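Local coordinates for protein TRAP-T family transporter, DctP (Periplasmic binding) subunit (Sulfitobacter sp. NAS-14.1, PDB 4PF8) that binds beta-D-galacturonate and probably delivers it to the membrane subunits of a TRAP transporter for uptake into the cell, at residues 26-32 with 59-65; 70-74 with 86-92; 135-141 with 234-240. All blocks are in the same frame, centred on the assembly; numbering follows the deposited sequence.

Interaction 1 of 3, residues 26-32 with 59-65; sequences WRGWNIH and GKVFHAG. With GTR (beta-D-galactopyranuronic acid), chain D.
Residues 26-29 and 59-62 are neighbouring parallel strands, Trp26 beside Gly59 at one end and Trp29 beside Phe62 at the other, joined through helix 37-52 as a beta-alpha-beta crossover. The pair makes one side of a five-stranded mixed sheet, and residues 30-32 continue to the bound sugar. Backbone bonds pass both ways: Lys60 N to Trp26 O, Gly28 N to Lys60 O, Asn30 N to Phe62 O, and Phe62 N to Gly28 O, the last nearly straight at 169°. Glycine suits position 59 because a beta carbon there would run into Trp26 CB. On the face with Arg27, the ring of Phe62 leans over the neighbouring strand. Its CG lies opposite the carbonyl carbon (chi1 -69°), which brings CE1 to 3.8 Å from Arg27 CG while Gly28 O sits at the ring edge. The aliphatic part of the arginine does the touching.

Farther along, the two chains stay clasped. Gly65 N reaches a lone pair of Asn30 O at 2.9 Å, in the carbonyl plane, and Gly65 takes a positive phi that suits its residue type. Ala64 N comes to His32 O from above the carbonyl plane, at 2.8 Å. Asn30 ND2 gives a hydrogen bond of 3.0 Å to His63 ND1, lying in both the amide and the imidazole planes although these are turned 79° apart. Ser39 OG also binds this ND2, and Glu43 OE2 is hydrogen-bonded to His63 NE2, so asparagine and histidine are both gripped from helix 37-52. Asn30 OD1 receives a weak bond from His32 N, the backbone of a pocket residue. The imidazole of His32 then presents NE2 to O2 of the galacturonate at 2.9 Å, with that oxygen at the ring edge, in its plane.

Interaction 2 of 3, residues 70-74 with 86-92; sequences QPDAI and VFSLGPM. With GTR (beta-D-galactopyranuronic acid), chain D.
Gln70 carries its CG opposite the backbone N (chi1 -174°) and bends at the next bond (chi2 148°), which sets its carboxamide between Ser88 and the sugar. OE1 takes the backbone N-H of Ser88 at 2.7 Å, the donor somewhat tilted from the carbonyl plane, while NE2 gives a hydrogen bond to O3 of the galacturonate at 3.2 Å. Both ends of the amide are thus used, which fixes which way round it sits, and Pro91 CG packs against its side, 3.7 Å from NE2. A leucine here would probably leave Ser88 N without its acceptor and the sugar O3 without this donor.

Deeper in, helix 70-79 meets strand 84-88 and the turn of helix after it through apolar groups. Ile74 lays CG1 squarely over the middle of the Phe87 ring, 3.8 Å from the centroid and 9° off its normal, a CH-pi contact; the branched side chain also sets CD1 against Pro91 CB and puts CG2 3.7 Å from SE of selenomethionine Met92. Ala73, a small residue on the face of the helix turned to the strand, touches Phe87 CE1 with its CB at 3.8 Å, and Trp29 meets the same ring.

Ser88 ends the strand and serves as N-cap of the short, weakly bonded helix 89-92: its OG accepts from Gly90 N at 3.1 Å, and the following Pro91, which has no N-H to offer, is well placed in a first helical turn. Ser88 CB also lies 3.4 Å from the sugar O4. A strand end running into a capped helix start, with a neighbouring helix lending a glutamine, is here a wall of the galacturonate pocket.

Interaction 3 of 3, residues 135-141 with 234-240; sequences IVALGYY and ECLCMSK. With GTR (beta-D-galactopyranuronic acid), chain D.
Backbone hydrogen bonds join strands 135-141 and 234-239, which run antiparallel from Ile135 beside Ser239 to Tyr141 beside Glu234. Val136 and Met238, the first hydrogen-bonded pair, exchange N-H...O bonds in both directions, that of Val136 N to Met238 O almost straight at 175°, and Tyr141 and Glu234 do the same at the far end. Between them, Leu138 N and Gly139 N both turn to Leu236 O, the first at 2.7 Å and the second weakly at 3.4 Å, while Gly139 O accepts from Leu236 N. This is a classic beta bulge, an extra residue that shifts the pairing by one in the strand at the sheet edge.

Apolar packing differs on the two faces. On one, Cys235 SG touches Ala137 CB at 3.6 Å and lies obliquely to the Tyr140 ring, 4.9 Å from its centroid, a sulfur-aromatic contact; compact cysteine and alanine suit this close pairing. Farther along, Ile135 CG2 meets Cys237 CB at 3.6 Å. On the other face Tyr141 crosses Leu236, its CE1 3.8 Å from Leu236 CB, and its hydroxyl is hydrogen-bonded to Ser261 of the long helix 248-282. Val136 CG2 lies across the start of Lys240, 3.7 Å from CA, whereas the lysine NZ goes off to a salt bridge with Asp244. At the bulge, Leu138 CB rests near Leu236 CD2, and Leu138 CD1 lies near CE of selenomethionine Met238.

Polar side chains work at the strand ends. Ser239 is the N-cap of the helix that begins at 240, its OG making weak bonds to backbone N-H groups just beyond. Glu234 has CG opposite the carbonyl carbon (chi1 -49°) and is extended from there, carrying its carboxylate from the first residue of its strand into the pocket, where OE2 accepts a very short bond, 2.5 Å, from O2 of the galacturonate.

Overall arrangement
From the N terminus, interaction 1 closes the loop through helix 37-52, interaction 2 the short one between 74 and 86, and interaction 3 a long excursion of 92 residues that includes strands of another sheet. The three follow in series; none nests or crosses. All reach one sheet, ordered 59-62, 26-29, 84-88, 234-239, 135-141, an order known from type II periplasmic binding proteins. Strand 84-88 is the middle member: Trp29 O probably bonds Val86 N on one side, and Phe87 O probably bonds Cys235 N on the other. Each contact contributes to the site of the same galacturonate, whose O2 meets both interaction 1 and interaction 3.

Interaction 1 of 3, residues 26-32 with 59-65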
loop_
_atom_site.group_PDB
_atom_site.type_symbol
_atom_site.label_atom_id
_atom_site.label_comp_id
_atom_site.label_asym_id
_atom_site.label_seq_id
_atom_site.Cartn_x
_atom_site.Cartn_y
_atom_site.Cartn_z
ATOM N N TRP A 26 19.089 -13.801 -4.910
ATOM C CA TRP A 26 18.019 -13.221 -4.106
ATOM C C TRP A 26 16.661 -13.468 -4.725
ATOM O O TRP A 26 16.514 -13.555 -5.947
ATOM C CB TRP A 26 18.156 -11.704 -3.990
ATOM C CG TRP A 26 19.276 -11.251 -3.135
ATOM C CD1 TRP A 26 20.077 -12.010 -2.359
ATOM C CD2 TRP A 26 19.700 -9.902 -2.969
ATOM N NE1 TRP A 26 21.003 -11.214 -1.711
ATOM C CE2 TRP A 26 20.781 -9.910 -2.075
ATOM C CE3 TRP A 26 19.261 -8.679 -3.497
ATOM C CZ2 TRP A 26 21.443 -8.749 -1.702
ATOM C CZ3 TRP A 26 19.916 -7.527 -3.124
ATOM C CH2 TRP A 26 20.994 -7.571 -2.231
ATOM N N ARG A 27 15.666 -13.546 -3.859
ATOM C CA ARG A 27 14.281 -13.580 -4.295
ATOM C C ARG A 27 13.535 -12.360 -3.766
ATOM O O ARG A 27 13.618 -12.032 -2.583
ATOM C CB ARG A 27 13.591 -14.863 -3.846
ATOM C CG ARG A 27 14.216 -16.082 -4.460
ATOM C CD ARG A 27 13.294 -17.282 -4.375
ATOM N NE ARG A 27 13.981 -18.496 -4.798
ATOM C CZ ARG A 27 13.938 -19.654 -4.148
ATOM N NH1 ARG A 27 13.242 -19.776 -3.025
ATOM N NH2 ARG A 27 14.596 -20.696 -4.629
ATOM N N GLY A 28 12.834 -11.687 -4.667
ATOM C CA GLY A 28 12.067 -10.498 -4.338
ATOM C C GLY A 28 10.583 -10.680 -4.577
ATOM O O GLY A 28 10.176 -11.337 -5.534
ATOM N N TRP A 29 9.777 -10.143 -3.669
ATOM C CA TRP A 29 8.323 -10.327 -3.717
ATOM C C TRP A 29 7.623 -9.081 -4.228
ATOM O O TRP A 29 7.896 -7.978 -3.778
ATOM C CB TRP A 29 7.793 -10.620 -2.324
ATOM C CG TRP A 29 6.307 -10.898 -2.231
ATOM C CD1 TRP A 29 5.689 -12.106 -2.332
ATOM C CD2 TRP A 29 5.268 -9.933 -2.022
ATOM N NE1 TRP A 29 4.321 -11.966 -2.194
ATOM C CE2 TRP A 29 4.043 -10.638 -1.988
ATOM C CE3 TRP A 29 5.259 -8.554 -1.810
ATOM C CZ2 TRP A 29 2.816 -9.995 -1.777
ATOM C CZ3 TRP A 29 4.041 -7.916 -1.598
ATOM C CH2 TRP A 29 2.843 -8.639 -1.573
ATOM N N ASN A 30 6.701 -9.286 -5.159
ATOM C CA ASN A 30 5.831 -8.227 -5.659
ATOM C C ASN A 30 4.442 -8.816 -5.799
ATOM O O ASN A 30 4.282 -9.896 -6.353
ATOM C CB ASN A 30 6.342 -7.798 -7.022
ATOM C CG ASN A 30 5.573 -6.624 -7.628
ATOM O OD1 ASN A 30 4.904 -5.847 -6.942
ATOM N ND2 ASN A 30 5.731 -6.458 -8.906
ATOM N N ILE A 31 3.429 -8.082 -5.335
ATOM C CA ILE A 31 2.047 -8.497 -5.482
ATOM C C ILE A 31 1.466 -8.177 -6.862
ATOM O O ILE A 31 0.477 -8.765 -7.277
ATOM C CB ILE A 31 1.182 -7.852 -4.379
ATOM C CG1 ILE A 31 -0.100 -8.642 -4.119
ATOM C CG2 ILE A 31 0.877 -6.390 -4.699
ATOM C CD1 ILE A 31 -0.822 -8.159 -2.849
ATOM N N HIS A 32 2.087 -7.232 -7.565
ATOM C CA HIS A 32 1.499 -6.681 -8.781
ATOM C C HIS A 32 1.824 -7.394 -10.064
ATOM O O HIS A 32 2.761 -8.192 -10.120
ATOM C CB HIS A 32 1.929 -5.238 -8.893
ATOM C CG HIS A 32 1.303 -4.374 -7.865
ATOM N ND1 HIS A 32 -0.044 -4.087 -7.869
ATOM C CD2 HIS A 32 1.821 -3.769 -6.779
ATOM C CE1 HIS A 32 -0.321 -3.312 -6.834
ATOM N NE2 HIS A 32 0.791 -3.121 -6.152
ATOM N N GLY A 59 19.596 -11.850 -8.664
ATOM C CA GLY A 59 18.308 -12.123 -8.066
ATOM C C GLY A 59 17.203 -11.950 -9.065
ATOM O O GLY A 59 17.420 -11.619 -10.232
ATOM N N LYS A 60 15.999 -12.179 -8.588
ATOM C CA LYS A 60 14.835 -12.171 -9.446
ATOM C C LYS A 60 13.666 -11.672 -8.650
ATOM O O LYS A 60 13.494 -12.043 -7.485
ATOM C CB LYS A 60 14.532 -13.584 -9.958
ATOM C CG LYS A 60 13.294 -13.635 -10.848
ATOM C CD LYS A 60 13.063 -15.022 -11.431
ATOM C CE LYS A 60 11.766 -15.061 -12.221
ATOM N NZ LYS A 60 11.277 -16.463 -12.426
ATOM N N VAL A 61 12.868 -10.823 -9.298
ATOM C CA VAL A 61 11.594 -10.372 -8.771
ATOM C C VAL A 61 10.487 -11.306 -9.249
ATOM O O VAL A 61 10.380 -11.621 -10.432
ATOM C CB VAL A 61 11.277 -8.942 -9.240
ATOM C CG1 VAL A 61 9.970 -8.448 -8.618
ATOM C CG2 VAL A 61 12.434 -8.007 -8.885
ATOM N N PHE A 62 9.696 -11.781 -8.300
ATOM C CA PHE A 62 8.594 -12.689 -8.584
ATOM C C PHE A 62 7.309 -11.915 -8.461
ATOM O O PHE A 62 6.923 -11.491 -7.366
ATOM C CB PHE A 62 8.619 -13.868 -7.610
ATOM C CG PHE A 62 9.789 -14.788 -7.835
ATOM C CD1 PHE A 62 11.032 -14.508 -7.281
ATOM C CD2 PHE A 62 9.657 -15.892 -8.633
ATOM C CE1 PHE A 62 12.101 -15.318 -7.501
ATOM C CE2 PHE A 62 10.731 -16.725 -8.862
ATOM C CZ PHE A 62 11.960 -16.440 -8.292
ATOM N N HIS A 63 6.665 -11.709 -9.605
ATOM C CA HIS A 63 5.493 -10.848 -9.696
ATOM C C HIS A 63 4.196 -11.588 -9.373
ATOM O O HIS A 63 4.176 -12.810 -9.193
ATOM C CB HIS A 63 5.415 -10.265 -11.118
ATOM C CG HIS A 63 6.637 -9.518 -11.513
ATOM N ND1 HIS A 63 7.044 -8.382 -10.853
ATOM C CD2 HIS A 63 7.557 -9.736 -12.480
ATOM C CE1 HIS A 63 8.168 -7.933 -11.384
ATOM N NE2 HIS A 63 8.501 -8.739 -12.372
ATOM N N ALA A 64 3.124 -10.817 -9.259
ATOM C CA ALA A 64 1.767 -11.346 -9.176
ATOM C C ALA A 64 1.519 -12.165 -7.916
ATOM O O ALA A 64 0.614 -13.011 -7.885
ATOM C CB ALA A 64 1.435 -12.163 -10.426
ATOM N N GLY A 65 2.291 -11.900 -6.866
ATOM C CA GLY A 65 2.061 -12.523 -5.570
ATOM C C GLY A 65 2.292 -14.026 -5.570
ATOM O O GLY A 65 1.778 -14.731 -4.695
HETATM C C1 GTR D . -2.443 -2.000 -3.480
HETATM C C2 GTR D . -1.086 -2.190 -2.887
HETATM C C3 GTR D . -0.864 -3.683 -2.729
HETATM C C4 GTR D . -1.917 -4.305 -1.821
HETATM C C5 GTR D . -3.265 -3.976 -2.454
HETATM C C6 GTR D . -4.403 -4.472 -1.570
HETATM O O1 GTR D . -2.748 -0.575 -3.600
HETATM O O2 GTR D . -0.116 -1.646 -3.822
HETATM O O3 GTR D . 0.409 -3.840 -2.064
HETATM O O4 GTR D . -1.811 -3.683 -0.529
HETATM O O5 GTR D . -3.421 -2.556 -2.657
HETATM O O6A GTR D . -5.452 -3.775 -1.595
HETATM O O6B GTR D . -4.288 -5.582 -1.002
#

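Interaction 2 of 3, residues 70-74 with 86-92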
loop_
_atom_site.group_PDB
_atom_site.type_symbol
_atom_site.label_atom_id
_atom_site.label_comp_id
_atom_site.label_asym_id
_atom_site.label_seq_id
_atom_site.Cartn_x
_atom_site.Cartn_y
_atom_site.Cartn_z
ATOM N N GLN A 70 0.284 -11.053 0.979
ATOM C CA GLN A 70 1.131 -10.035 1.528
ATOM C C GLN A 70 1.509 -10.256 3.006
ATOM O O GLN A 70 2.676 -10.098 3.363
ATOM C CB GLN A 70 0.553 -8.624 1.267
ATOM C CG GLN A 70 1.505 -7.535 1.703
ATOM C CD GLN A 70 1.434 -6.251 0.874
ATOM O OE1 GLN A 70 2.425 -5.531 0.771
ATOM N NE2 GLN A 70 0.293 -5.971 0.282
ATOM N N PRO A 71 0.545 -10.599 3.874
ATOM C CA PRO A 71 0.933 -10.839 5.276
ATOM C C PRO A 71 1.971 -11.971 5.380
ATOM O O PRO A 71 2.909 -11.874 6.180
ATOM C CB PRO A 71 -0.384 -11.207 5.957
ATOM C CG PRO A 71 -1.457 -10.580 5.072
ATOM C CD PRO A 71 -0.917 -10.674 3.670
ATOM N N ASP A 72 1.805 -13.010 4.569
ATOM C CA ASP A 72 2.721 -14.157 4.619
ATOM C C ASP A 72 4.077 -13.772 4.034
ATOM O O ASP A 72 5.092 -14.225 4.523
ATOM C CB ASP A 72 2.156 -15.343 3.859
ATOM C CG ASP A 72 0.944 -15.960 4.543
ATOM O OD1 ASP A 72 0.790 -15.826 5.785
ATOM O OD2 ASP A 72 0.145 -16.587 3.813
ATOM N N ALA A 73 4.094 -12.911 3.020
ATOM C CA ALA A 73 5.365 -12.468 2.441
ATOM C C ALA A 73 6.163 -11.626 3.428
ATOM O O ALA A 73 7.386 -11.721 3.510
ATOM C CB ALA A 73 5.123 -11.714 1.138
ATOM N N ILE A 74 5.467 -10.796 4.196
ATOM C CA ILE A 74 6.127 -9.988 5.197
ATOM C C ILE A 74 6.784 -10.905 6.218
ATOM O O ILE A 74 7.924 -10.688 6.640
ATOM C CB ILE A 74 5.136 -9.036 5.897
ATOM C CG1 ILE A 74 4.717 -7.925 4.932
ATOM C CG2 ILE A 74 5.769 -8.448 7.165
ATOM C CD1 ILE A 74 3.432 -7.192 5.321
ATOM N N VAL A 86 8.548 -5.193 -2.139
ATOM C CA VAL A 86 7.836 -3.947 -1.900
ATOM C C VAL A 86 6.515 -4.322 -1.261
ATOM O O VAL A 86 5.731 -5.084 -1.842
ATOM C CB VAL A 86 7.596 -3.139 -3.167
ATOM C CG1 VAL A 86 6.660 -1.971 -2.890
ATOM C CG2 VAL A 86 8.923 -2.631 -3.731
ATOM N N PHE A 87 6.313 -3.795 -0.070
ATOM C CA PHE A 87 5.131 -4.083 0.728
ATOM C C PHE A 87 4.353 -2.809 1.025
ATOM O O PHE A 87 4.932 -1.799 1.436
ATOM C CB PHE A 87 5.503 -4.686 2.090
ATOM C CG PHE A 87 6.286 -5.952 2.030
ATOM C CD1 PHE A 87 5.825 -7.062 1.366
ATOM C CD2 PHE A 87 7.462 -6.071 2.748
ATOM C CE1 PHE A 87 6.547 -8.227 1.334
ATOM C CE2 PHE A 87 8.186 -7.269 2.741
ATOM C CZ PHE A 87 7.725 -8.332 2.007
ATOM N N SER A 88 3.045 -2.888 0.894
ATOM C CA SER A 88 2.204 -1.831 1.424
ATOM C C SER A 88 2.385 -1.827 2.928
ATOM O O SER A 88 2.422 -2.898 3.561
ATOM C CB SER A 88 0.757 -2.131 1.087
ATOM O OG SER A 88 -0.152 -1.211 1.688
ATOM N N LEU A 89 2.437 -0.639 3.523
ATOM C CA LEU A 89 2.444 -0.569 4.970
ATOM C C LEU A 89 1.086 -0.961 5.588
ATOM O O LEU A 89 0.990 -1.173 6.798
ATOM C CB LEU A 89 2.887 0.810 5.412
ATOM C CG LEU A 89 4.393 0.968 5.516
ATOM C CD1 LEU A 89 5.093 0.721 4.216
ATOM C CD2 LEU A 89 4.756 2.363 6.057
ATOM N N GLY A 90 0.048 -1.104 4.771
ATOM C CA GLY A 90 -1.264 -1.451 5.282
ATOM C C GLY A 90 -1.248 -2.757 6.070
ATOM O O GLY A 90 -1.579 -2.807 7.246
ATOM N N PRO A 91 -0.848 -3.857 5.420
ATOM C CA PRO A 91 -0.810 -5.152 6.109
ATOM C C PRO A 91 0.362 -5.295 7.083
ATOM O O PRO A 91 0.421 -6.247 7.865
ATOM C CB PRO A 91 -0.669 -6.163 4.960
ATOM C CG PRO A 91 -1.051 -5.408 3.702
ATOM C CD PRO A 91 -0.662 -3.982 3.964
HETATM N N MSE A 92 1.293 -4.363 7.019
HETATM C CA MSE A 92 2.465 -4.371 7.886
HETATM C C MSE A 92 2.103 -4.026 9.334
HETATM O O MSE A 92 2.880 -4.282 10.243
HETATM C CB MSE A 92 3.485 -3.378 7.349
HETATM C CG MSE A 92 4.766 -3.319 8.110
HETATM SE SE MSE A 92 5.836 -4.832 7.680
HETATM C CE MSE A 92 6.450 -4.379 5.894
HETATM C C1 GTR D . -2.443 -2.000 -3.480
HETATM C C2 GTR D . -1.086 -2.190 -2.887
HETATM C C3 GTR D . -0.864 -3.683 -2.729
HETATM C C4 GTR D . -1.917 -4.305 -1.821
HETATM C C5 GTR D . -3.265 -3.976 -2.454
HETATM C C6 GTR D . -4.403 -4.472 -1.570
HETATM O O1 GTR D . -2.748 -0.575 -3.600
HETATM O O2 GTR D . -0.116 -1.646 -3.822
HETATM O O3 GTR D . 0.409 -3.840 -2.064
HETATM O O4 GTR D . -1.811 -3.683 -0.529
HETATM O O5 GTR D . -3.421 -2.556 -2.657
HETATM O O6A GTR D . -5.452 -3.775 -1.595
HETATM O O6B GTR D . -4.288 -5.582 -1.002
#

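Interaction 3 of 3, residues 135-141 with 234-240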
loop_
_atom_site.group_PDB
_atom_site.type_symbol
_atom_site.label_atom_id
_atom_site.label_comp_id
_atom_site.label_asym_id
_atom_site.label_seq_id
_atom_site.Cartn_x
_atom_site.Cartn_y
_atom_site.Cartn_z
ATOM N N ILE A 135 13.388 -5.805 9.358
ATOM C CA ILE A 135 13.106 -5.305 8.022
ATOM C C ILE A 135 13.891 -4.013 7.805
ATOM O O ILE A 135 13.812 -3.096 8.626
ATOM C CB ILE A 135 11.604 -4.997 7.874
ATOM C CG1 ILE A 135 10.793 -6.271 8.072
ATOM C CG2 ILE A 135 11.313 -4.384 6.515
ATOM C CD1 ILE A 135 9.285 -6.004 8.190
ATOM N N VAL A 136 14.659 -3.956 6.719
ATOM C CA VAL A 136 15.472 -2.779 6.410
ATOM C C VAL A 136 14.797 -1.999 5.282
ATOM O O VAL A 136 14.702 -2.460 4.156
ATOM C CB VAL A 136 16.907 -3.181 6.022
ATOM C CG1 VAL A 136 17.714 -1.961 5.590
ATOM C CG2 VAL A 136 17.601 -3.877 7.191
ATOM N N ALA A 137 14.326 -0.796 5.600
ATOM C CA ALA A 137 13.641 0.056 4.630
ATOM C C ALA A 137 14.640 0.747 3.700
ATOM O O ALA A 137 15.629 1.344 4.161
ATOM C CB ALA A 137 12.805 1.107 5.365
ATOM N N LEU A 138 14.430 0.631 2.397
ATOM C CA LEU A 138 15.332 1.252 1.426
ATOM C C LEU A 138 14.712 2.446 0.711
ATOM O O LEU A 138 15.413 3.260 0.108
ATOM C CB LEU A 138 15.774 0.237 0.384
ATOM C CG LEU A 138 16.510 -0.987 0.939
ATOM C CD1 LEU A 138 16.787 -1.962 -0.187
ATOM C CD2 LEU A 138 17.804 -0.591 1.637
ATOM N N GLY A 139 13.397 2.559 0.776
ATOM C CA GLY A 139 12.718 3.670 0.159
ATOM C C GLY A 139 11.229 3.485 0.234
ATOM O O GLY A 139 10.740 2.376 0.412
ATOM N N TYR A 140 10.506 4.591 0.138
ATOM C CA TYR A 140 9.046 4.570 0.163
ATOM C C TYR A 140 8.448 4.869 -1.212
ATOM O O TYR A 140 8.566 5.974 -1.766
ATOM C CB TYR A 140 8.512 5.529 1.256
ATOM C CG TYR A 140 8.953 5.127 2.642
ATOM C CD1 TYR A 140 8.492 3.937 3.217
ATOM C CD2 TYR A 140 9.832 5.920 3.380
ATOM C CE1 TYR A 140 8.917 3.539 4.465
ATOM C CE2 TYR A 140 10.250 5.532 4.649
ATOM C CZ TYR A 140 9.784 4.332 5.181
ATOM O OH TYR A 140 10.194 3.928 6.440
ATOM N N TYR A 141 7.836 3.839 -1.773
ATOM C CA TYR A 141 7.171 3.897 -3.074
ATOM C C TYR A 141 5.776 4.498 -2.932
ATOM O O TYR A 141 5.136 4.393 -1.888
ATOM C CB TYR A 141 7.053 2.489 -3.675
ATOM C CG TYR A 141 8.297 1.883 -4.340
ATOM C CD1 TYR A 141 9.578 2.330 -4.062
ATOM C CD2 TYR A 141 8.162 0.838 -5.240
ATOM C CE1 TYR A 141 10.696 1.739 -4.688
ATOM C CE2 TYR A 141 9.249 0.262 -5.862
ATOM C CZ TYR A 141 10.507 0.706 -5.587
ATOM O OH TYR A 141 11.578 0.106 -6.212
ATOM N N GLU A 234 4.296 2.543 0.467
ATOM C CA GLU A 234 4.823 1.199 0.346
ATOM C C GLU A 234 6.304 1.276 0.581
ATOM O O GLU A 234 6.917 2.333 0.396
ATOM C CB GLU A 234 4.495 0.625 -1.021
ATOM C CG GLU A 234 3.033 0.841 -1.292
ATOM C CD GLU A 234 2.446 -0.069 -2.316
ATOM O OE1 GLU A 234 3.159 -0.462 -3.263
ATOM O OE2 GLU A 234 1.236 -0.386 -2.169
ATOM N N CYS A 235 6.884 0.180 1.020
ATOM C CA CYS A 235 8.271 0.180 1.388
ATOM C C CYS A 235 9.020 -0.864 0.586
ATOM O O CYS A 235 8.654 -2.049 0.612
ATOM C CB CYS A 235 8.372 -0.084 2.872
ATOM S SG CYS A 235 10.030 -0.070 3.489
ATOM N N LEU A 236 10.010 -0.398 -0.162
ATOM C CA LEU A 236 11.008 -1.274 -0.762
ATOM C C LEU A 236 11.927 -1.635 0.384
ATOM O O LEU A 236 12.535 -0.759 1.008
ATOM C CB LEU A 236 11.816 -0.559 -1.860
ATOM C CG LEU A 236 13.023 -1.374 -2.343
ATOM C CD1 LEU A 236 12.631 -2.637 -3.094
ATOM C CD2 LEU A 236 13.921 -0.480 -3.215
ATOM N N CYS A 237 11.995 -2.915 0.705
ATOM C CA CYS A 237 12.797 -3.303 1.839
ATOM C C CYS A 237 13.473 -4.622 1.663
ATOM O O CYS A 237 13.157 -5.405 0.786
ATOM C CB CYS A 237 11.943 -3.385 3.068
ATOM S SG CYS A 237 10.591 -4.506 2.876
HETATM N N MSE A 238 14.410 -4.849 2.559
HETATM C CA MSE A 238 15.214 -6.044 2.536
HETATM C C MSE A 238 15.060 -6.739 3.851
HETATM O O MSE A 238 14.871 -6.114 4.890
HETATM C CB MSE A 238 16.671 -5.645 2.340
HETATM C CG MSE A 238 17.624 -6.785 2.264
HETATM SE SE MSE A 238 19.137 -6.268 1.143
HETATM C CE MSE A 238 18.093 -5.934 -0.322
ATOM N N SER A 239 15.162 -8.061 3.828
ATOM C CA SER A 239 15.333 -8.786 5.064
ATOM C C SER A 239 16.583 -8.316 5.782
ATOM O O SER A 239 17.664 -8.275 5.189
ATOM C CB SER A 239 15.471 -10.280 4.782
ATOM O OG SER A 239 15.899 -10.925 5.963
ATOM N N LYS A 240 16.458 -7.965 7.056
ATOM C CA LYS A 240 17.638 -7.562 7.807
ATOM C C LYS A 240 18.677 -8.692 7.869
ATOM O O LYS A 240 19.886 -8.437 7.853
ATOM C CB LYS A 240 17.247 -7.059 9.205
ATOM C CG LYS A 240 18.421 -6.511 10.027
ATOM C CD LYS A 240 17.940 -5.901 11.342
ATOM C CE LYS A 240 19.003 -5.968 12.441
ATOM N NZ LYS A 240 20.313 -5.429 12.033
HETATM C C1 GTR D . -2.443 -2.000 -3.480
HETATM C C2 GTR D . -1.086 -2.190 -2.887
HETATM C C3 GTR D . -0.864 -3.683 -2.729
HETATM C C4 GTR D . -1.917 -4.305 -1.821
HETATM C C5 GTR D . -3.265 -3.976 -2.454
HETATM C C6 GTR D . -4.403 -4.472 -1.570
HETATM O O1 GTR D . -2.748 -0.575 -3.600
HETATM O O2 GTR D . -0.116 -1.646 -3.822
HETATM O O3 GTR D . 0.409 -3.840 -2.064
HETATM O O4 GTR D . -1.811 -3.683 -0.529
HETATM O O5 GTR D . -3.421 -2.556 -2.657
HETATM O O6A GTR D . -5.452 -3.775 -1.595
HETATM O O6B GTR D . -4.288 -5.582 -1.002
#